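Local structure of colicin-B (1RH1) at residues Y169-L174 with M182-G187; P120-F125 with V255-T260; M190-V195 with N265-V270; G67-I72 with L141-Q146. The protein forms channels in the cytoplasmic membrane of Escherichia coli and related bacteria, depolarising it and dissipating cellular energy. All coordinates share one frame; numbering follows the deposited sequence.

Contact 1 of 4, residues Y169-L174 with M182-G187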
loop_
_atom_site.group_PDB
_atom_site.type_symbol
_atom_site.label_atom_id
_atom_site.label_comp_id
_atom_site.label_asym_id
_atom_site.label_seq_id
_atom_site.Cartn_x
_atom_site.Cartn_y
_atom_site.Cartn_z
ATOM N N TYR A 169 -2.181 -14.447 -10.408
ATOM C CA TYR A 169 -2.543 -13.598 -11.515
ATOM C C TYR A 169 -3.973 -13.226 -11.252
ATOM O O TYR A 169 -4.722 -13.959 -10.611
ATOM C CB TYR A 169 -2.457 -14.341 -12.866
ATOM C CG TYR A 169 -1.004 -14.519 -13.279
ATOM C CD1 TYR A 169 -0.423 -15.777 -13.322
ATOM C CD2 TYR A 169 -0.209 -13.396 -13.530
ATOM C CE1 TYR A 169 0.949 -15.904 -13.599
ATOM C CE2 TYR A 169 1.157 -13.511 -13.804
ATOM C CZ TYR A 169 1.741 -14.770 -13.834
ATOM O OH TYR A 169 3.107 -14.885 -14.056
ATOM N N ARG A 170 -4.329 -12.035 -11.711
ATOM C CA ARG A 170 -5.680 -11.535 -11.656
ATOM C C ARG A 170 -5.986 -10.795 -12.930
ATOM O O ARG A 170 -5.116 -10.237 -13.588
ATOM C CB ARG A 170 -5.861 -10.595 -10.498
ATOM C CG ARG A 170 -6.059 -11.344 -9.191
ATOM C CD ARG A 170 -6.354 -10.423 -8.012
ATOM N NE ARG A 170 -7.629 -9.749 -8.171
ATOM C CZ ARG A 170 -7.818 -8.448 -7.944
ATOM N NH1 ARG A 170 -9.025 -7.961 -8.133
ATOM N NH2 ARG A 170 -6.866 -7.607 -7.541
ATOM N N LEU A 171 -7.242 -10.831 -13.328
ATOM C CA LEU A 171 -7.698 -10.099 -14.485
ATOM C C LEU A 171 -8.636 -8.978 -14.036
ATOM O O LEU A 171 -9.737 -9.219 -13.559
ATOM C CB LEU A 171 -8.369 -11.110 -15.395
ATOM C CG LEU A 171 -7.590 -11.728 -16.523
ATOM C CD1 LEU A 171 -6.263 -12.259 -16.084
ATOM C CD2 LEU A 171 -8.430 -12.815 -17.078
ATOM N N THR A 172 -8.201 -7.723 -14.096
ATOM C CA THR A 172 -8.993 -6.544 -13.723
ATOM C C THR A 172 -8.747 -5.398 -14.688
ATOM O O THR A 172 -8.288 -5.653 -15.799
ATOM C CB THR A 172 -8.664 -6.001 -12.320
ATOM O OG1 THR A 172 -7.255 -5.846 -12.227
ATOM C CG2 THR A 172 -9.190 -6.901 -11.235
ATOM N N ASP A 173 -9.010 -4.131 -14.350
ATOM C CA ASP A 173 -8.806 -3.098 -15.344
ATOM C C ASP A 173 -7.775 -2.072 -14.935
ATOM O O ASP A 173 -7.359 -2.019 -13.785
ATOM C CB ASP A 173 -10.175 -2.453 -15.691
ATOM C CG ASP A 173 -10.835 -1.427 -14.789
ATOM O OD1 ASP A 173 -10.716 -1.476 -13.567
ATOM O OD2 ASP A 173 -11.508 -0.563 -15.334
ATOM N N LEU A 174 -7.319 -1.306 -15.925
ATOM C CA LEU A 174 -6.216 -0.372 -15.795
ATOM C C LEU A 174 -6.576 0.975 -16.365
ATOM O O LEU A 174 -6.728 1.156 -17.584
ATOM C CB LEU A 174 -4.979 -0.831 -16.568
ATOM C CG LEU A 174 -3.709 -1.168 -15.903
ATOM C CD1 LEU A 174 -2.644 -0.857 -16.887
ATOM C CD2 LEU A 174 -3.518 -0.405 -14.629
ATOM N N MET A 182 -8.099 -3.181 -20.022
ATOM C CA MET A 182 -8.274 -4.396 -19.241
ATOM C C MET A 182 -6.934 -5.106 -19.245
ATOM O O MET A 182 -6.352 -5.321 -20.308
ATOM C CB MET A 182 -9.355 -5.262 -19.849
ATOM C CG MET A 182 -10.705 -4.615 -19.588
ATOM S SD MET A 182 -11.888 -5.763 -18.877
ATOM C CE MET A 182 -10.983 -6.176 -17.421
ATOM N N ALA A 183 -6.434 -5.429 -18.048
ATOM C CA ALA A 183 -5.093 -5.942 -17.849
ATOM C C ALA A 183 -4.953 -7.173 -17.000
ATOM O O ALA A 183 -5.896 -7.562 -16.325
ATOM C CB ALA A 183 -4.234 -4.928 -17.177
ATOM N N ILE A 184 -3.763 -7.787 -16.997
ATOM C CA ILE A 184 -3.467 -8.899 -16.111
ATOM C C ILE A 184 -2.497 -8.430 -15.053
ATOM O O ILE A 184 -1.376 -8.041 -15.348
ATOM C CB ILE A 184 -2.880 -10.090 -16.907
ATOM C CG1 ILE A 184 -2.472 -11.154 -15.921
ATOM C CG2 ILE A 184 -1.728 -9.663 -17.791
ATOM C CD1 ILE A 184 -1.823 -12.345 -16.603
ATOM N N ILE A 185 -2.903 -8.422 -13.799
ATOM C CA ILE A 185 -1.981 -8.009 -12.775
ATOM C C ILE A 185 -1.336 -9.187 -12.096
ATOM O O ILE A 185 -1.776 -10.322 -12.178
ATOM C CB ILE A 185 -2.704 -7.116 -11.756
ATOM C CG1 ILE A 185 -3.987 -7.677 -11.219
ATOM C CG2 ILE A 185 -3.028 -5.850 -12.495
ATOM C CD1 ILE A 185 -4.702 -6.787 -10.186
ATOM N N GLY A 186 -0.230 -8.935 -11.439
ATOM C CA GLY A 186 0.496 -9.969 -10.734
ATOM C C GLY A 186 1.713 -9.391 -10.049
ATOM O O GLY A 186 1.888 -8.178 -10.033
ATOM N N GLY A 187 2.537 -10.242 -9.446
ATOM C CA GLY A 187 3.787 -9.759 -8.890
ATOM C C GLY A 187 3.881 -9.684 -7.383
ATOM O O GLY A 187 4.965 -9.911 -6.856
#
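The carbonyl oxygen of R170 is met by two groups of strand 182-186: the amide N of I185 donates to R170 O over 2.9 Å, and CA of I184 adds a weaker C-H contact to the same R170 O at 3.3 Å. The return bond from R170 N to I185 O completes an antiparallel hydrogen-bonded pair. T172 and A183 form another, with A183 N 2.9 Å from T172 O. On the face carrying R170, T172 and I185, the isoleucine does most of the filling. Its CG1 stands between backbone N and carbonyl carbon (chi1 50°), which sends the extended arm across to the partner strand: CG1 lies alongside R170 CB at 3.5 Å, and the arm ends in CD1, 3.4 Å from T172 OG1 and 3.5 Å from R170 NH2. Two salt bridges fix the guanidinium, NE to D267 and NH2 to D17 of the TonB box. On the opposite face I184 CD1 approaches the Y169 ring at CD2, 3.6 Å away, while I184 CG1 meets L171 CD1 at 4.0 Å. The two strands make a beta hairpin; Y169 and I184 rest on helix 99-110, strand 121-128 bonds to strand 179-186, and R170 and M182 touch strand 281-286.

Contact 2 of 4, residues P120-F125 with V255-T260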
loop_
_atom_site.group_PDB
_atom_site.type_symbol
_atom_site.label_atom_id
_atom_site.label_comp_id
_atom_site.label_asym_id
_atom_site.label_seq_id
_atom_site.Cartn_x
_atom_site.Cartn_y
_atom_site.Cartn_z
ATOM N N PRO A 120 1.354 -4.438 -7.284
ATOM C CA PRO A 120 1.283 -5.399 -8.358
ATOM C C PRO A 120 1.802 -4.812 -9.666
ATOM O O PRO A 120 2.086 -3.616 -9.734
ATOM C CB PRO A 120 -0.161 -5.777 -8.351
ATOM C CG PRO A 120 -0.833 -4.487 -8.077
ATOM C CD PRO A 120 0.020 -3.970 -6.960
ATOM N N ALA A 121 2.032 -5.637 -10.681
ATOM C CA ALA A 121 2.509 -5.163 -11.963
ATOM C C ALA A 121 1.435 -5.507 -12.983
ATOM O O ALA A 121 0.711 -6.495 -12.820
ATOM C CB ALA A 121 3.789 -5.859 -12.329
ATOM N N ALA A 122 1.309 -4.727 -14.057
ATOM C CA ALA A 122 0.230 -4.955 -14.983
ATOM C C ALA A 122 0.638 -4.856 -16.420
ATOM O O ALA A 122 1.529 -4.089 -16.753
ATOM C CB ALA A 122 -0.864 -3.941 -14.750
ATOM N N VAL A 123 -0.004 -5.663 -17.260
ATOM C CA VAL A 123 0.137 -5.565 -18.692
ATOM C C VAL A 123 -1.245 -5.675 -19.364
ATOM O O VAL A 123 -1.968 -6.642 -19.163
ATOM C CB VAL A 123 1.086 -6.682 -19.198
ATOM C CG1 VAL A 123 1.263 -6.498 -20.704
ATOM C CG2 VAL A 123 2.491 -6.596 -18.589
ATOM N N SER A 124 -1.687 -4.717 -20.185
ATOM C CA SER A 124 -2.990 -4.760 -20.849
ATOM C C SER A 124 -3.203 -5.838 -21.908
ATOM O O SER A 124 -2.268 -6.125 -22.645
ATOM C CB SER A 124 -3.273 -3.408 -21.512
ATOM O OG SER A 124 -2.300 -3.108 -22.505
ATOM N N PHE A 125 -4.410 -6.421 -22.011
ATOM C CA PHE A 125 -4.717 -7.343 -23.084
ATOM C C PHE A 125 -5.889 -6.885 -23.993
ATOM O O PHE A 125 -6.099 -7.376 -25.111
ATOM C CB PHE A 125 -4.951 -8.729 -22.446
ATOM C CG PHE A 125 -6.104 -8.957 -21.488
ATOM C CD1 PHE A 125 -7.356 -9.320 -21.981
ATOM C CD2 PHE A 125 -5.918 -8.796 -20.120
ATOM C CE1 PHE A 125 -8.414 -9.509 -21.107
ATOM C CE2 PHE A 125 -6.982 -8.987 -19.259
ATOM C CZ PHE A 125 -8.225 -9.339 -19.755
ATOM N N VAL A 255 3.722 -2.157 -17.156
ATOM C CA VAL A 255 3.471 -0.962 -16.375
ATOM C C VAL A 255 3.140 -1.270 -14.918
ATOM O O VAL A 255 3.058 -2.419 -14.497
ATOM C CB VAL A 255 2.301 -0.143 -17.012
ATOM C CG1 VAL A 255 2.734 0.312 -18.387
ATOM C CG2 VAL A 255 1.010 -0.954 -17.095
ATOM N N GLU A 256 2.967 -0.217 -14.130
ATOM C CA GLU A 256 2.504 -0.343 -12.772
ATOM C C GLU A 256 0.990 -0.428 -12.808
ATOM O O GLU A 256 0.347 0.219 -13.644
ATOM C CB GLU A 256 2.926 0.868 -11.987
ATOM C CG GLU A 256 2.379 0.863 -10.575
ATOM C CD GLU A 256 2.807 2.022 -9.701
ATOM O OE1 GLU A 256 2.578 1.921 -8.507
ATOM O OE2 GLU A 256 3.348 3.020 -10.173
ATOM N N ALA A 257 0.423 -1.206 -11.880
ATOM C CA ALA A 257 -1.021 -1.359 -11.788
ATOM C C ALA A 257 -1.700 -0.129 -11.208
ATOM O O ALA A 257 -1.024 0.742 -10.647
ATOM C CB ALA A 257 -1.388 -2.541 -10.910
ATOM N N GLY A 258 -3.038 -0.086 -11.355
ATOM C CA GLY A 258 -3.837 1.020 -10.887
ATOM C C GLY A 258 -3.871 1.169 -9.379
ATOM O O GLY A 258 -3.517 0.282 -8.618
ATOM N N TYR A 259 -4.305 2.343 -8.942
ATOM C CA TYR A 259 -4.467 2.651 -7.539
ATOM C C TYR A 259 -5.921 2.679 -7.061
ATOM O O TYR A 259 -6.143 2.661 -5.844
ATOM C CB TYR A 259 -3.831 3.982 -7.250
ATOM C CG TYR A 259 -2.327 3.960 -7.302
ATOM C CD1 TYR A 259 -1.619 3.973 -6.101
ATOM C CD2 TYR A 259 -1.659 3.988 -8.531
ATOM C CE1 TYR A 259 -0.231 4.031 -6.115
ATOM C CE2 TYR A 259 -0.261 4.043 -8.555
ATOM C CZ TYR A 259 0.436 4.075 -7.339
ATOM O OH TYR A 259 1.803 4.233 -7.345
ATOM N N THR A 260 -6.934 2.738 -7.940
ATOM C CA THR A 260 -8.333 2.713 -7.506
ATOM C C THR A 260 -9.162 1.552 -8.057
ATOM O O THR A 260 -9.070 1.258 -9.247
ATOM C CB THR A 260 -9.099 4.013 -7.881
ATOM O OG1 THR A 260 -8.831 4.197 -9.256
ATOM C CG2 THR A 260 -8.702 5.268 -7.151
#
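This is a short antiparallel pairing between strands far apart in the sequence, where strand 252-256 joins the beginning of strand 121-128 in the five-stranded antiparallel sheet of the N-terminal half. Two backbone bonds make the join, both between A122 and V255: A122 N gives an almost straight bond to V255 O, 2.9 Å with 174° at the hydrogen, and V255 N returns one to A122 O at 3.0 Å. A121 and E256 form the adjoining non-hydrogen-bonded pair, beyond which residues 257-260 leave the sheet. With CG1 anti to the carbonyl carbon (chi1 -63°), V255 has CG2 between its backbone N and carbonyl carbon, against the partner backbone, 3.2 Å from A122 O; the same CG2 is 4.2 Å from A122 CB. The packing is then taken over by A257, whose CB meets A122 CB at 4.1 Å and presses more closely on the proline ring, 3.5 Å from P120 CG. The contact here is between small side chains and a proline ring. R119 meets this segment three ways: a salt bridge from NE to E256 OE1, a hydrogen bond from NH2 to G258 O and a cation-pi contact with the Y259 ring. On the other side of strand 121-128, A121 and V123 bond to G186 and I184. Strand 121-128 is therefore an inner strand with neighbours on both edges, in an antiparallel beta sheet whose neighbouring strands are brought together from distant parts of the sequence.

Contact 3 of 4, residues M190-V195 with N265-V270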
loop_
_atom_site.group_PDB
_atom_site.type_symbol
_atom_site.label_atom_id
_atom_site.label_comp_id
_atom_site.label_asym_id
_atom_site.label_seq_id
_atom_site.Cartn_x
_atom_site.Cartn_y
_atom_site.Cartn_z
ATOM N N MET A 190 -1.342 -11.613 -4.004
ATOM C CA MET A 190 -2.725 -11.198 -4.119
ATOM C C MET A 190 -3.616 -12.321 -3.643
ATOM O O MET A 190 -3.180 -13.464 -3.484
ATOM C CB MET A 190 -3.036 -10.843 -5.580
ATOM C CG MET A 190 -2.192 -9.682 -6.083
ATOM S SD MET A 190 -2.459 -9.240 -7.797
ATOM C CE MET A 190 -1.851 -10.751 -8.445
ATOM N N THR A 191 -4.887 -11.959 -3.439
ATOM C CA THR A 191 -5.916 -12.884 -2.988
ATOM C C THR A 191 -7.243 -12.677 -3.718
ATOM O O THR A 191 -7.475 -11.576 -4.202
ATOM C CB THR A 191 -5.964 -12.655 -1.472
ATOM O OG1 THR A 191 -5.906 -13.985 -1.010
ATOM C CG2 THR A 191 -7.151 -11.946 -0.876
ATOM N N VAL A 192 -8.134 -13.662 -3.873
ATOM C CA VAL A 192 -9.436 -13.519 -4.547
ATOM C C VAL A 192 -10.565 -14.230 -3.796
ATOM O O VAL A 192 -10.386 -15.382 -3.413
ATOM C CB VAL A 192 -9.314 -14.081 -5.999
ATOM C CG1 VAL A 192 -10.644 -14.468 -6.644
ATOM C CG2 VAL A 192 -8.780 -12.958 -6.863
ATOM N N PRO A 193 -11.755 -13.679 -3.555
ATOM C CA PRO A 193 -12.882 -14.372 -2.914
ATOM C C PRO A 193 -13.452 -15.625 -3.547
ATOM O O PRO A 193 -13.751 -15.613 -4.745
ATOM C CB PRO A 193 -13.948 -13.325 -2.771
ATOM C CG PRO A 193 -13.582 -12.335 -3.842
ATOM C CD PRO A 193 -12.065 -12.277 -3.746
ATOM N N VAL A 194 -13.575 -16.714 -2.768
ATOM C CA VAL A 194 -14.261 -17.908 -3.253
ATOM C C VAL A 194 -15.778 -17.729 -3.040
ATOM O O VAL A 194 -16.229 -17.336 -1.952
ATOM C CB VAL A 194 -13.725 -19.132 -2.493
ATOM C CG1 VAL A 194 -14.433 -20.426 -2.863
ATOM C CG2 VAL A 194 -12.274 -19.281 -2.876
ATOM N N VAL A 195 -16.583 -17.904 -4.108
ATOM C CA VAL A 195 -18.039 -17.828 -4.018
ATOM C C VAL A 195 -18.598 -19.150 -4.480
ATOM O O VAL A 195 -17.927 -19.941 -5.158
ATOM C CB VAL A 195 -18.723 -16.729 -4.910
ATOM C CG1 VAL A 195 -18.198 -15.360 -4.530
ATOM C CG2 VAL A 195 -18.494 -17.001 -6.386
ATOM N N ASN A 265 -16.956 -3.222 -9.959
ATOM C CA ASN A 265 -16.086 -4.259 -10.517
ATOM C C ASN A 265 -15.679 -5.356 -9.516
ATOM O O ASN A 265 -15.335 -5.086 -8.360
ATOM C CB ASN A 265 -14.818 -3.608 -11.081
ATOM C CG ASN A 265 -15.003 -2.762 -12.329
ATOM O OD1 ASN A 265 -14.111 -2.049 -12.796
ATOM N ND2 ASN A 265 -16.194 -2.829 -12.895
ATOM N N HIS A 266 -15.692 -6.621 -9.976
ATOM C CA HIS A 266 -15.372 -7.770 -9.138
ATOM C C HIS A 266 -14.849 -8.925 -9.952
ATOM O O HIS A 266 -15.161 -9.073 -11.128
ATOM C CB HIS A 266 -16.609 -8.247 -8.382
ATOM C CG HIS A 266 -16.354 -8.634 -6.937
ATOM N ND1 HIS A 266 -16.788 -9.737 -6.337
ATOM C CD2 HIS A 266 -15.630 -7.898 -6.003
ATOM C CE1 HIS A 266 -16.342 -9.670 -5.089
ATOM N NE2 HIS A 266 -15.644 -8.570 -4.874
ATOM N N ASP A 267 -13.996 -9.709 -9.286
ATOM C CA ASP A 267 -13.483 -10.994 -9.778
ATOM C C ASP A 267 -13.560 -12.007 -8.648
ATOM O O ASP A 267 -13.271 -11.694 -7.488
ATOM C CB ASP A 267 -12.021 -10.921 -10.252
ATOM C CG ASP A 267 -10.942 -10.354 -9.325
ATOM O OD1 ASP A 267 -9.760 -10.501 -9.647
ATOM O OD2 ASP A 267 -11.274 -9.751 -8.299
ATOM N N VAL A 268 -14.043 -13.212 -8.936
ATOM C CA VAL A 268 -14.192 -14.223 -7.896
ATOM C C VAL A 268 -13.840 -15.589 -8.444
ATOM O O VAL A 268 -13.658 -15.750 -9.647
ATOM C CB VAL A 268 -15.646 -14.300 -7.344
ATOM C CG1 VAL A 268 -16.089 -12.985 -6.740
ATOM C CG2 VAL A 268 -16.597 -14.629 -8.468
ATOM N N ILE A 269 -13.741 -16.594 -7.584
ATOM C CA ILE A 269 -13.538 -17.935 -8.079
ATOM C C ILE A 269 -14.803 -18.653 -7.697
ATOM O O ILE A 269 -15.152 -18.841 -6.532
ATOM C CB ILE A 269 -12.285 -18.564 -7.432
ATOM C CG1 ILE A 269 -11.055 -18.019 -8.130
ATOM C CG2 ILE A 269 -12.289 -20.071 -7.573
ATOM C CD1 ILE A 269 -9.757 -18.575 -7.561
ATOM N N VAL A 270 -15.529 -18.974 -8.760
ATOM C CA VAL A 270 -16.797 -19.661 -8.636
ATOM C C VAL A 270 -16.469 -21.132 -8.518
ATOM O O VAL A 270 -15.845 -21.722 -9.401
ATOM C CB VAL A 270 -17.660 -19.415 -9.875
ATOM C CG1 VAL A 270 -18.949 -20.168 -9.685
ATOM C CG2 VAL A 270 -17.987 -17.949 -10.059
#
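Two backbone bonds bring I269 between P193 and V195: I269 N donates to P193 O at 3.0 Å, and V195 N donates to I269 O, also at 3.0 Å. One residue bonding to two on the partner strand is the pattern of parallel pairing, although the short strand axes diverge by 48°. V195 and V268 cross at about a right angle, with V195 CG2 3.7 Å from V268 CG2; the same V195 methyl meets V270 CG2 at 3.8 Å. P193 also crosses V268 at about a right angle, CG of the ring 3.9 Å from V268 CG1. V192 has CG1 anti to its N (chi1 159°), reaching I269 CG1 at 3.9 Å, while its CG2 comes 3.8 Å from D267 OD1. That carboxylate oxygen is also hydrogen-bonded to Y282 OH, so strand 281-286 helps to set the aspartate. Further out, I283 packs on V268 and V270, and H266 NE2 bonds to the backbone O of T10 near the N terminus. Strand 163-167 bonds to the other edge of 190-195. The result is a parallel step within a mixed beta sheet whose other neighbouring strands here run antiparallel.

Contact 4 of 4, residues G67-I72 with L141-Q146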
loop_
_atom_site.group_PDB
_atom_site.type_symbol
_atom_site.label_atom_id
_atom_site.label_comp_id
_atom_site.label_asym_id
_atom_site.label_seq_id
_atom_site.Cartn_x
_atom_site.Cartn_y
_atom_site.Cartn_z
ATOM N N GLY A 67 -10.191 -16.370 -21.384
ATOM C CA GLY A 67 -9.364 -15.301 -21.905
ATOM C C GLY A 67 -10.084 -14.382 -22.864
ATOM O O GLY A 67 -9.615 -13.273 -23.075
ATOM N N ILE A 68 -11.205 -14.796 -23.462
ATOM C CA ILE A 68 -11.950 -13.964 -24.407
ATOM C C ILE A 68 -13.091 -13.146 -23.762
ATOM O O ILE A 68 -14.142 -13.667 -23.370
ATOM C CB ILE A 68 -12.484 -14.905 -25.569
ATOM C CG1 ILE A 68 -11.334 -15.539 -26.347
ATOM C CG2 ILE A 68 -13.258 -14.095 -26.592
ATOM C CD1 ILE A 68 -11.701 -16.578 -27.438
ATOM N N ILE A 69 -12.864 -11.819 -23.696
ATOM C CA ILE A 69 -13.805 -10.826 -23.165
ATOM C C ILE A 69 -15.102 -10.752 -23.949
ATOM O O ILE A 69 -15.128 -10.774 -25.186
ATOM C CB ILE A 69 -13.211 -9.407 -23.171
ATOM C CG1 ILE A 69 -11.902 -9.371 -22.433
ATOM C CG2 ILE A 69 -14.159 -8.456 -22.477
ATOM C CD1 ILE A 69 -11.236 -7.998 -22.517
ATOM N N ARG A 70 -16.173 -10.641 -23.147
ATOM C CA ARG A 70 -17.548 -10.565 -23.612
ATOM C C ARG A 70 -18.392 -9.560 -22.844
ATOM O O ARG A 70 -18.369 -9.408 -21.624
ATOM C CB ARG A 70 -18.219 -11.914 -23.497
ATOM C CG ARG A 70 -17.593 -13.012 -24.309
ATOM C CD ARG A 70 -17.890 -12.905 -25.782
ATOM N NE ARG A 70 -18.338 -14.223 -26.200
ATOM C CZ ARG A 70 -19.035 -14.486 -27.302
ATOM N NH1 ARG A 70 -19.379 -13.511 -28.147
ATOM N NH2 ARG A 70 -19.413 -15.748 -27.523
ATOM N N ARG A 71 -19.169 -8.904 -23.694
ATOM C CA ARG A 71 -20.110 -7.874 -23.337
ATOM C C ARG A 71 -21.454 -8.533 -23.053
ATOM O O ARG A 71 -22.181 -9.007 -23.934
ATOM C CB ARG A 71 -20.095 -6.941 -24.515
ATOM C CG ARG A 71 -20.925 -5.708 -24.393
ATOM C CD ARG A 71 -20.486 -4.757 -25.481
ATOM N NE ARG A 71 -21.303 -3.563 -25.357
ATOM C CZ ARG A 71 -20.869 -2.446 -24.760
ATOM N NH1 ARG A 71 -19.639 -2.365 -24.239
ATOM N NH2 ARG A 71 -21.682 -1.388 -24.677
ATOM N N ILE A 72 -21.707 -8.630 -21.745
ATOM C CA ILE A 72 -22.887 -9.291 -21.193
ATOM C C ILE A 72 -23.832 -8.240 -20.611
ATOM O O ILE A 72 -23.443 -7.339 -19.870
ATOM C CB ILE A 72 -22.317 -10.360 -20.179
ATOM C CG1 ILE A 72 -21.873 -11.504 -21.046
ATOM C CG2 ILE A 72 -23.294 -10.992 -19.216
ATOM C CD1 ILE A 72 -20.875 -12.378 -20.319
ATOM N N LEU A 141 -18.512 -6.404 -18.868
ATOM C CA LEU A 141 -17.521 -7.183 -19.606
ATOM C C LEU A 141 -16.991 -8.299 -18.737
ATOM O O LEU A 141 -16.413 -8.049 -17.683
ATOM C CB LEU A 141 -16.354 -6.321 -20.011
ATOM C CG LEU A 141 -16.655 -5.197 -20.959
ATOM C CD1 LEU A 141 -15.456 -4.340 -21.069
ATOM C CD2 LEU A 141 -16.983 -5.722 -22.338
ATOM N N MET A 142 -17.185 -9.542 -19.137
ATOM C CA MET A 142 -16.727 -10.631 -18.319
ATOM C C MET A 142 -15.619 -11.375 -19.024
ATOM O O MET A 142 -15.630 -11.553 -20.237
ATOM C CB MET A 142 -17.894 -11.563 -18.015
ATOM C CG MET A 142 -18.930 -10.953 -17.088
ATOM S SD MET A 142 -20.346 -11.986 -16.667
ATOM C CE MET A 142 -21.047 -10.834 -15.547
ATOM N N VAL A 143 -14.634 -11.789 -18.221
ATOM C CA VAL A 143 -13.467 -12.549 -18.675
ATOM C C VAL A 143 -13.356 -13.755 -17.783
ATOM O O VAL A 143 -13.583 -13.704 -16.577
ATOM C CB VAL A 143 -12.101 -11.856 -18.529
ATOM C CG1 VAL A 143 -11.284 -12.224 -19.749
ATOM C CG2 VAL A 143 -12.222 -10.345 -18.378
ATOM N N THR A 144 -12.937 -14.849 -18.381
ATOM C CA THR A 144 -12.876 -16.104 -17.674
ATOM C C THR A 144 -11.502 -16.719 -17.748
ATOM O O THR A 144 -10.740 -16.468 -18.681
ATOM C CB THR A 144 -14.033 -16.897 -18.321
ATOM O OG1 THR A 144 -15.019 -16.731 -17.313
ATOM C CG2 THR A 144 -13.853 -18.354 -18.679
ATOM N N GLN A 145 -11.163 -17.466 -16.700
ATOM C CA GLN A 145 -9.925 -18.231 -16.616
ATOM C C GLN A 145 -10.088 -19.526 -15.827
ATOM O O GLN A 145 -10.702 -19.540 -14.758
ATOM C CB GLN A 145 -8.831 -17.479 -15.913
ATOM C CG GLN A 145 -8.195 -16.284 -16.555
ATOM C CD GLN A 145 -7.158 -16.630 -17.590
ATOM O OE1 GLN A 145 -7.492 -16.988 -18.709
ATOM N NE2 GLN A 145 -5.882 -16.509 -17.243
ATOM N N GLN A 146 -9.520 -20.634 -16.309
ATOM C CA GLN A 146 -9.467 -21.879 -15.548
ATOM C C GLN A 146 -8.718 -21.699 -14.213
ATOM O O GLN A 146 -7.823 -20.847 -14.152
ATOM C CB GLN A 146 -8.772 -22.923 -16.390
ATOM C CG GLN A 146 -9.583 -23.381 -17.586
ATOM C CD GLN A 146 -8.724 -24.094 -18.618
ATOM O OE1 GLN A 146 -8.972 -25.230 -19.030
ATOM N NE2 GLN A 146 -7.683 -23.394 -19.077
#
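I72 lays its delta methyl across the thioether of M142 at about a right angle, CD1 3.7 Å from SD. The same methyl, I72 CD1, also lies 3.9 Å from M142 CB. Next to this pair the backbones of R70 and M142 are bonded both ways: M142 N to R70 O at 2.8 Å, and R70 N to M142 O at 3.1 Å. On the other face I69 bridges two residues of strand 141-146. Its CG2 touches L141 CB at 3.9 Å and its CG1 touches V143 CG1 at 4.0 Å; with CG1 anti to the carbonyl carbon (chi1 -55°) and CG2 anti to the backbone N, the two branches face different residues. Farther back, before strand 70-73 begins, G67 still holds on through G67 N to T144 O, 2.8 Å long; its positive phi suits a glycine. I69 also packs on F125, and L141 on L128, so this face looks onto strand 121-128 of the other sheet. R70 turns away to bond V63 O through NE. With strand 281-286 bonded along the opposite edge of 139-146, the three strands form an antiparallel portion of the larger mixed beta sheet.

Overall arrangement
From the N terminus, contact 4 opens first and returns residues 67-72 to 141-146. Before it closes, contact 2 opens at 120-125, so the two loops cross; contact 2 closes only at 255-260. Within that long excursion lies all of contact 1, the local hairpin of 169-174 with 182-187. Contact 3 starts just after it, at 190-195, and ends at 265-270, beyond the close of contact 2, which it crosses. Contacts 1 and 2 build the antiparallel sheet, their centres about 6 Å apart; contacts 3 and 4 belong to the larger mixed sheet and do not touch. Contact 1 meets contact 3 across the two sheets, and F125 of contact 2 packs on I69, just before strand 70-73.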